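Local structure of nucleoside-diphosphate-sugar epimerase (Pseudomonas aeruginosa, 2X4G) at residues A[331-334]-A[335-339]; A[187-190]-A[191-195]; A[151-154]-A[155-158]. The protein is assigned to the NAD-dependent epimerase/dehydratase family and probably acts on nucleotide sugars with a bound nicotinamide cofactor, though its substrate is not established. All blocks are in the same frame, centred on the assembly; numbering follows the deposited sequence.

Contact 1: residues A[331-334]-A[335-339]; sequences IDWF and RDNGY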
loop_
_atom_site.group_PDB
_atom_site.type_symbol
_atom_site.label_atom_id
_atom_site.label_comp_id
_atom_site.label_asym_id
_atom_site.label_seq_id
_atom_site.Cartn_x
_atom_site.Cartn_y
_atom_site.Cartn_z
ATOM N N ILE A 331 -4.338 -13.888 25.419
ATOM C CA ILE A 331 -5.648 -14.339 24.994
ATOM C C ILE A 331 -6.726 -13.905 25.970
ATOM O O ILE A 331 -7.725 -13.384 25.549
ATOM C CB ILE A 331 -5.701 -15.863 24.778
ATOM C CG1 ILE A 331 -5.013 -16.213 23.458
ATOM C CG2 ILE A 331 -7.153 -16.356 24.726
ATOM C CD1 ILE A 331 -4.803 -17.697 23.254
ATOM N N ASP A 332 -6.518 -14.089 27.261
ATOM C CA ASP A 332 -7.536 -13.731 28.252
ATOM C C ASP A 332 -7.794 -12.228 28.352
ATOM O O ASP A 332 -8.948 -11.785 28.472
ATOM C CB ASP A 332 -7.149 -14.262 29.635
ATOM C CG ASP A 332 -7.304 -15.766 29.743
ATOM O OD1 ASP A 332 -8.034 -16.371 28.916
ATOM O OD2 ASP A 332 -6.689 -16.347 30.660
ATOM N N TRP A 333 -6.721 -11.447 28.319
ATOM C CA TRP A 333 -6.854 -10.014 28.313
ATOM C C TRP A 333 -7.707 -9.578 27.111
ATOM O O TRP A 333 -8.652 -8.794 27.261
ATOM C CB TRP A 333 -5.482 -9.333 28.320
ATOM C CG TRP A 333 -5.612 -7.918 28.662
ATOM C CD1 TRP A 333 -5.681 -7.370 29.912
ATOM C CD2 TRP A 333 -5.736 -6.844 27.750
ATOM N NE1 TRP A 333 -5.825 -5.997 29.833
ATOM C CE2 TRP A 333 -5.868 -5.650 28.513
ATOM C CE3 TRP A 333 -5.752 -6.760 26.362
ATOM C CZ2 TRP A 333 -6.018 -4.392 27.921
ATOM C CZ3 TRP A 333 -5.910 -5.495 25.769
ATOM C CH2 TRP A 333 -6.040 -4.335 26.554
ATOM N N PHE A 334 -7.403 -10.102 25.925
ATOM C CA PHE A 334 -8.142 -9.700 24.733
ATOM C C PHE A 334 -9.612 -10.046 24.853
ATOM O O PHE A 334 -10.468 -9.275 24.442
ATOM C CB PHE A 334 -7.558 -10.342 23.471
ATOM C CG PHE A 334 -6.238 -9.767 23.051
ATOM C CD1 PHE A 334 -6.010 -8.390 23.083
ATOM C CD2 PHE A 334 -5.233 -10.584 22.612
ATOM C CE1 PHE A 334 -4.813 -7.858 22.703
ATOM C CE2 PHE A 334 -4.016 -10.046 22.224
ATOM C CZ PHE A 334 -3.808 -8.676 22.272
ATOM N N ARG A 335 -9.893 -11.208 25.428
ATOM C CA ARG A 335 -11.242 -11.682 25.575
ATOM C C ARG A 335 -12.044 -10.833 26.572
ATOM O O ARG A 335 -13.168 -10.448 26.273
ATOM C CB ARG A 335 -11.231 -13.155 25.995
ATOM C CG ARG A 335 -12.570 -13.856 25.766
ATOM C CD ARG A 335 -12.512 -15.331 26.145
ATOM N NE ARG A 335 -12.028 -16.184 25.049
ATOM C CZ ARG A 335 -11.009 -17.047 25.131
ATOM N NH1 ARG A 335 -10.323 -17.205 26.266
ATOM N NH2 ARG A 335 -10.678 -17.769 24.066
ATOM N N ASP A 336 -11.483 -10.525 27.740
ATOM C CA ASP A 336 -12.216 -9.742 28.748
ATOM C C ASP A 336 -12.585 -8.357 28.234
ATOM O O ASP A 336 -13.589 -7.763 28.658
ATOM C CB ASP A 336 -11.405 -9.590 30.034
ATOM C CG ASP A 336 -11.113 -10.922 30.689
ATOM O OD1 ASP A 336 -9.989 -11.107 31.226
ATOM O OD2 ASP A 336 -12.005 -11.810 30.633
ATOM N N ASN A 337 -11.757 -7.843 27.325
ATOM C CA ASN A 337 -11.983 -6.534 26.746
ATOM C C ASN A 337 -12.636 -6.594 25.376
ATOM O O ASN A 337 -12.769 -5.587 24.713
ATOM C CB ASN A 337 -10.677 -5.759 26.739
ATOM C CG ASN A 337 -10.121 -5.575 28.145
ATOM O OD1 ASN A 337 -9.134 -6.195 28.527
ATOM N ND2 ASN A 337 -10.785 -4.744 28.933
ATOM N N GLY A 338 -13.094 -7.766 24.971
ATOM C CA GLY A 338 -13.946 -7.872 23.809
ATOM C C GLY A 338 -13.265 -7.636 22.478
ATOM O O GLY A 338 -13.902 -7.116 21.562
ATOM N N TYR A 339 -11.991 -8.016 22.359
ATOM C CA TYR A 339 -11.290 -7.975 21.066
ATOM C C TYR A 339 -11.646 -9.181 20.201
ATOM O O TYR A 339 -11.381 -9.164 19.010
ATOM C CB TYR A 339 -9.765 -7.921 21.233
ATOM C CG TYR A 339 -9.219 -6.611 21.741
ATOM C CD1 TYR A 339 -9.362 -6.239 23.074
ATOM C CD2 TYR A 339 -8.558 -5.747 20.901
ATOM C CE1 TYR A 339 -8.867 -5.032 23.549
ATOM C CE2 TYR A 339 -8.049 -4.535 21.366
ATOM C CZ TYR A 339 -8.203 -4.185 22.683
ATOM O OH TYR A 339 -7.699 -2.983 23.129
#

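Contact 2: residues A[187-190]-A[191-195]; sequences ELDI and GPTTG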
loop_
_atom_site.group_PDB
_atom_site.type_symbol
_atom_site.label_atom_id
_atom_site.label_comp_id
_atom_site.label_asym_id
_atom_site.label_seq_id
_atom_site.Cartn_x
_atom_site.Cartn_y
_atom_site.Cartn_z
ATOM N N GLU A 187 -0.346 -9.429 28.139
ATOM C CA GLU A 187 -1.556 -8.667 28.481
ATOM C C GLU A 187 -1.314 -7.145 28.469
ATOM O O GLU A 187 -0.177 -6.668 28.485
ATOM C CB GLU A 187 -2.116 -9.115 29.821
ATOM C CG GLU A 187 -1.161 -8.986 30.983
ATOM C CD GLU A 187 -1.762 -9.447 32.303
ATOM O OE1 GLU A 187 -2.921 -9.920 32.315
ATOM O OE2 GLU A 187 -1.060 -9.365 33.339
ATOM N N LEU A 188 -2.402 -6.401 28.439
ATOM C CA LEU A 188 -2.373 -4.942 28.383
ATOM C C LEU A 188 -1.953 -4.391 27.020
ATOM O O LEU A 188 -1.318 -3.375 26.969
ATOM C CB LEU A 188 -1.491 -4.357 29.508
ATOM C CG LEU A 188 -1.677 -4.968 30.913
ATOM C CD1 LEU A 188 -0.815 -4.284 31.948
ATOM C CD2 LEU A 188 -3.136 -4.978 31.350
ATOM N N ASP A 189 -2.332 -5.032 25.916
ATOM C CA ASP A 189 -1.866 -4.621 24.573
ATOM C C ASP A 189 -3.013 -3.902 23.879
ATOM O O ASP A 189 -3.828 -4.527 23.218
ATOM C CB ASP A 189 -1.421 -5.860 23.775
ATOM C CG ASP A 189 -0.775 -5.517 22.437
ATOM O OD1 ASP A 189 -0.392 -4.352 22.232
ATOM O OD2 ASP A 189 -0.630 -6.429 21.584
ATOM N N ILE A 190 -3.102 -2.588 24.029
ATOM C CA ILE A 190 -4.369 -1.929 23.735
ATOM C C ILE A 190 -4.772 -1.935 22.277
ATOM O O ILE A 190 -5.905 -2.286 21.953
ATOM C CB ILE A 190 -4.431 -0.501 24.192
ATOM C CG1 ILE A 190 -4.153 -0.397 25.666
ATOM C CG2 ILE A 190 -5.855 0.055 23.986
ATOM C CD1 ILE A 190 -5.047 0.682 26.286
ATOM N N GLY A 191 -3.894 -1.532 21.386
ATOM C CA GLY A 191 -4.292 -1.470 19.969
ATOM C C GLY A 191 -5.275 -2.557 19.501
ATOM O O GLY A 191 -6.425 -2.257 19.169
ATOM N N PRO A 192 -4.839 -3.828 19.473
ATOM C CA PRO A 192 -3.538 -4.278 19.897
ATOM C C PRO A 192 -2.493 -3.862 18.895
ATOM O O PRO A 192 -2.808 -3.251 17.894
ATOM C CB PRO A 192 -3.678 -5.801 19.924
ATOM C CG PRO A 192 -4.884 -6.120 19.151
ATOM C CD PRO A 192 -5.522 -4.865 18.691
ATOM N N THR A 193 -1.252 -4.173 19.194
ATOM C CA THR A 193 -0.143 -3.847 18.339
ATOM C C THR A 193 0.405 -5.205 17.939
ATOM O O THR A 193 -0.174 -5.882 17.080
ATOM C CB THR A 193 0.875 -2.959 19.103
ATOM O OG1 THR A 193 1.296 -3.618 20.305
ATOM C CG2 THR A 193 0.241 -1.644 19.510
ATOM N N THR A 194 1.470 -5.629 18.615
ATOM C CA THR A 194 2.128 -6.908 18.337
ATOM C C THR A 194 1.149 -8.073 18.435
ATOM O O THR A 194 1.194 -8.990 17.630
ATOM C CB THR A 194 3.252 -7.142 19.311
ATOM O OG1 THR A 194 2.749 -6.929 20.631
ATOM C CG2 THR A 194 4.395 -6.180 19.044
ATOM N N GLY A 195 0.233 -8.009 19.394
ATOM C CA GLY A 195 -0.775 -9.044 19.544
ATOM C C GLY A 195 -1.915 -9.060 18.534
ATOM O O GLY A 195 -2.934 -9.718 18.789
#

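Contact 3: residues A[151-154]-A[155-158]; sequences GKSS and YVLC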
loop_
_atom_site.group_PDB
_atom_site.type_symbol
_atom_site.label_atom_id
_atom_site.label_comp_id
_atom_site.label_asym_id
_atom_site.label_seq_id
_atom_site.Cartn_x
_atom_site.Cartn_y
_atom_site.Cartn_z
ATOM N N GLY A 151 19.350 -0.181 0.042
ATOM C CA GLY A 151 18.481 -1.131 -0.638
ATOM C C GLY A 151 17.483 -1.851 0.257
ATOM O O GLY A 151 16.603 -2.553 -0.247
ATOM N N LYS A 152 17.598 -1.683 1.572
ATOM C CA LYS A 152 16.679 -2.332 2.500
ATOM C C LYS A 152 15.408 -1.521 2.671
ATOM O O LYS A 152 15.346 -0.368 2.273
ATOM C CB LYS A 152 17.331 -2.540 3.868
ATOM C CG LYS A 152 18.529 -3.484 3.856
ATOM C CD LYS A 152 18.135 -4.923 3.511
ATOM C CE LYS A 152 19.218 -5.952 3.891
ATOM N NZ LYS A 152 18.572 -7.164 4.503
ATOM N N SER A 153 14.402 -2.135 3.292
ATOM C CA SER A 153 13.117 -1.481 3.526
ATOM C C SER A 153 13.266 -0.194 4.330
ATOM O O SER A 153 14.233 -0.011 5.063
ATOM C CB SER A 153 12.210 -2.415 4.296
ATOM O OG SER A 153 12.765 -2.657 5.573
ATOM N N SER A 154 12.287 0.689 4.199
ATOM C CA SER A 154 12.279 1.928 4.957
ATOM C C SER A 154 12.029 1.658 6.433
ATOM O O SER A 154 12.444 2.429 7.284
ATOM C CB SER A 154 11.241 2.901 4.392
ATOM O OG SER A 154 9.942 2.408 4.584
ATOM N N TYR A 155 11.359 0.558 6.741
ATOM C CA TYR A 155 11.221 0.120 8.129
ATOM C C TYR A 155 12.585 -0.139 8.750
ATOM O O TYR A 155 12.911 0.426 9.801
ATOM C CB TYR A 155 10.360 -1.149 8.225
ATOM C CG TYR A 155 9.981 -1.502 9.636
ATOM C CD1 TYR A 155 9.083 -0.709 10.337
ATOM C CD2 TYR A 155 10.530 -2.603 10.279
ATOM C CE1 TYR A 155 8.727 -1.008 11.643
ATOM C CE2 TYR A 155 10.190 -2.910 11.583
ATOM C CZ TYR A 155 9.284 -2.110 12.267
ATOM O OH TYR A 155 8.918 -2.379 13.576
ATOM N N VAL A 156 13.369 -1.004 8.100
ATOM C CA VAL A 156 14.733 -1.321 8.548
ATOM C C VAL A 156 15.562 -0.047 8.649
ATOM O O VAL A 156 16.371 0.093 9.555
ATOM C CB VAL A 156 15.472 -2.286 7.572
ATOM C CG1 VAL A 156 16.982 -2.273 7.837
ATOM C CG2 VAL A 156 14.914 -3.693 7.655
ATOM N N LEU A 157 15.349 0.881 7.712
ATOM C CA LEU A 157 16.157 2.087 7.616
ATOM C C LEU A 157 15.890 2.990 8.804
ATOM O O LEU A 157 16.808 3.493 9.458
ATOM C CB LEU A 157 15.831 2.807 6.318
ATOM C CG LEU A 157 16.881 3.812 5.862
ATOM C CD1 LEU A 157 18.200 3.121 5.559
ATOM C CD2 LEU A 157 16.390 4.565 4.633
ATOM N N CYS A 158 14.611 3.174 9.084
ATOM C CA CYS A 158 14.184 3.920 10.242
ATOM C C CYS A 158 14.717 3.271 11.530
ATOM O O CYS A 158 15.283 3.928 12.403
ATOM C CB CYS A 158 12.662 4.006 10.250
ATOM S SG CYS A 158 12.034 4.554 11.820
#

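Contact 1: residues A[331-334]-A[335-339]
Phe334 O takes a nearly straight bond from Tyr339 N, at 2.9 Å and 167°. With the bond from Gly338 N to Arg335 O, 3.0 Å long, it forms a Schellman motif that ends helix 323-336. Gly338 is the C-prime residue and has a positive phi of 71°. The last regular helical bond before it runs from Asn337 N to Trp333 O, at 3.2 Å. The reversal of the chain brings Tyr339 back beside Phe334. The edge of the Phe334 ring, led by CD1, meets one face of the Tyr339 ring, an edge-to-face pair with planes at 58°. CD1 of Phe334 is 3.9 Å from Tyr339 CG and lies off-centre toward the ring rim. Trp333 completes the aromatic cluster, its CZ3 coming within 3.7 Å of Tyr339 CE1. The end of the Asn337 side chain lies over one face of the indole. On another side of the helix, Asp332 OD1 and Arg335 NH1 form a long salt bridge of 3.6 Å. The Asp332 oxygen comes at the edge of the guanidinium, near its plane; Ile331 CG2 lies alongside. Phe334 packs on Ile198 and Thr199 of helix 196-202, while Ile331 packs on Leu258 and Leu259 of helix 248-259. Directional backbone bonds thus define the turn, and aromatic packing lies between the returning chain and the last helical turn.

Contact 2: residues A[187-190]-A[191-195]
Asp189 lays its carboxylate against the backbone and hydroxyl of Thr193, and the loop 189-195 curls around this buried acid. The loop joins strand 176-185 to helix 196-202 in the Rossmann-like epimerase/dehydratase domain. Asp189 CG is anti to the backbone N (chi1 -173°), which swings the carboxylate toward the later residues. Asp189 OD1 receives Thr193 OG1 on its syn lone pair, the side of the other oxygen, at 2.7 Å. Thr193 N also reaches Asp189 OD1, at 3.2 Å, but from above the carboxylate plane, 39° out of it. A weak bond runs from Thr193 N to Asp189 OD2. The firmer partner of OD2 is Gly195 N, 2.8 Å away, which meets this Asp189 oxygen almost end-on. Gly195 holds the N-cap position of helix 196-202, so Asp189 ties the loop to the start of that helix. Pro192, which follows a cis peptide bond, closes the bend. Its CB is 3.5 Å from Asp189 OD2, and its CA makes a CA-H...O contact of 3.3 Å with Asp189 O. Thr194 turns its hydroxyl to another task, a hydrogen bond to Val184 O at strand 176-185. Both carboxylate oxygens are thus supplied with donors inside the loop. Those N-H and O-H groups would be expected to stabilise the negative charge of a buried aspartate, and their separate directions fix the rotation of its carboxylate.

Contact 3: residues A[151-154]-A[155-158]
Tyr155 leads its ring away from residues 151-154, and its CB is what approaches them, 3.9 Å from Ser153 OG. Ser153 is the N-cap residue of helix 154-171, and its OG accepts from Val156 N over 3.1 Å, close to straight at 165°. Ser153 reaches this amide because OG sits between its own backbone N and carbonyl carbon, with chi1 64°. Leu157 N to Ser153 O, at 3.0 Å, is the first i+4 bond, and Cys158 N to Ser154 O continues the pattern at 2.9 Å. Beside the cap, Lys152 CB rests on Val156 CG1, 4.0 Å apart, and Tyr145 packs on both of these residues. Cys158 faces helix 98-116, touching Val99 and Ala102. Tyr155 occupies the tyrosine place of a Tyr-x-x-x-Lys sequence, the signature found at the start of this helix in short-chain dehydrogenase relatives. In those relatives this tyrosine is the catalytic one, so the cap probably sits at the start of an active-site helix. The cap satisfies one first-turn amide that lacks a helical carbonyl, and its oxygen would be expected to interact favourably with the partial positive charge of the helix start.

Contacts 1 and 2 are neighbours, their centres about 10 Å apart, and they touch: Trp333 packs on Leu188, and Phe334 on Pro192 and Asp189. A hydrogen bond between Tyr339 and Ile190 is probable, though its modelled length is doubtful. Both contacts bear on helix 196-202. Contact 3 stands apart on the surface, with nearest atoms about 17 Å from contact 1 and about 8 Å from contact 2. All three lie at helix ends. Contact 1 closes a helix with backbone bonds and aromatics, contact 2 leads into one around a buried carboxylate, and contact 3 starts one with a serine cap. Contacts 1 and 2 are partly buried.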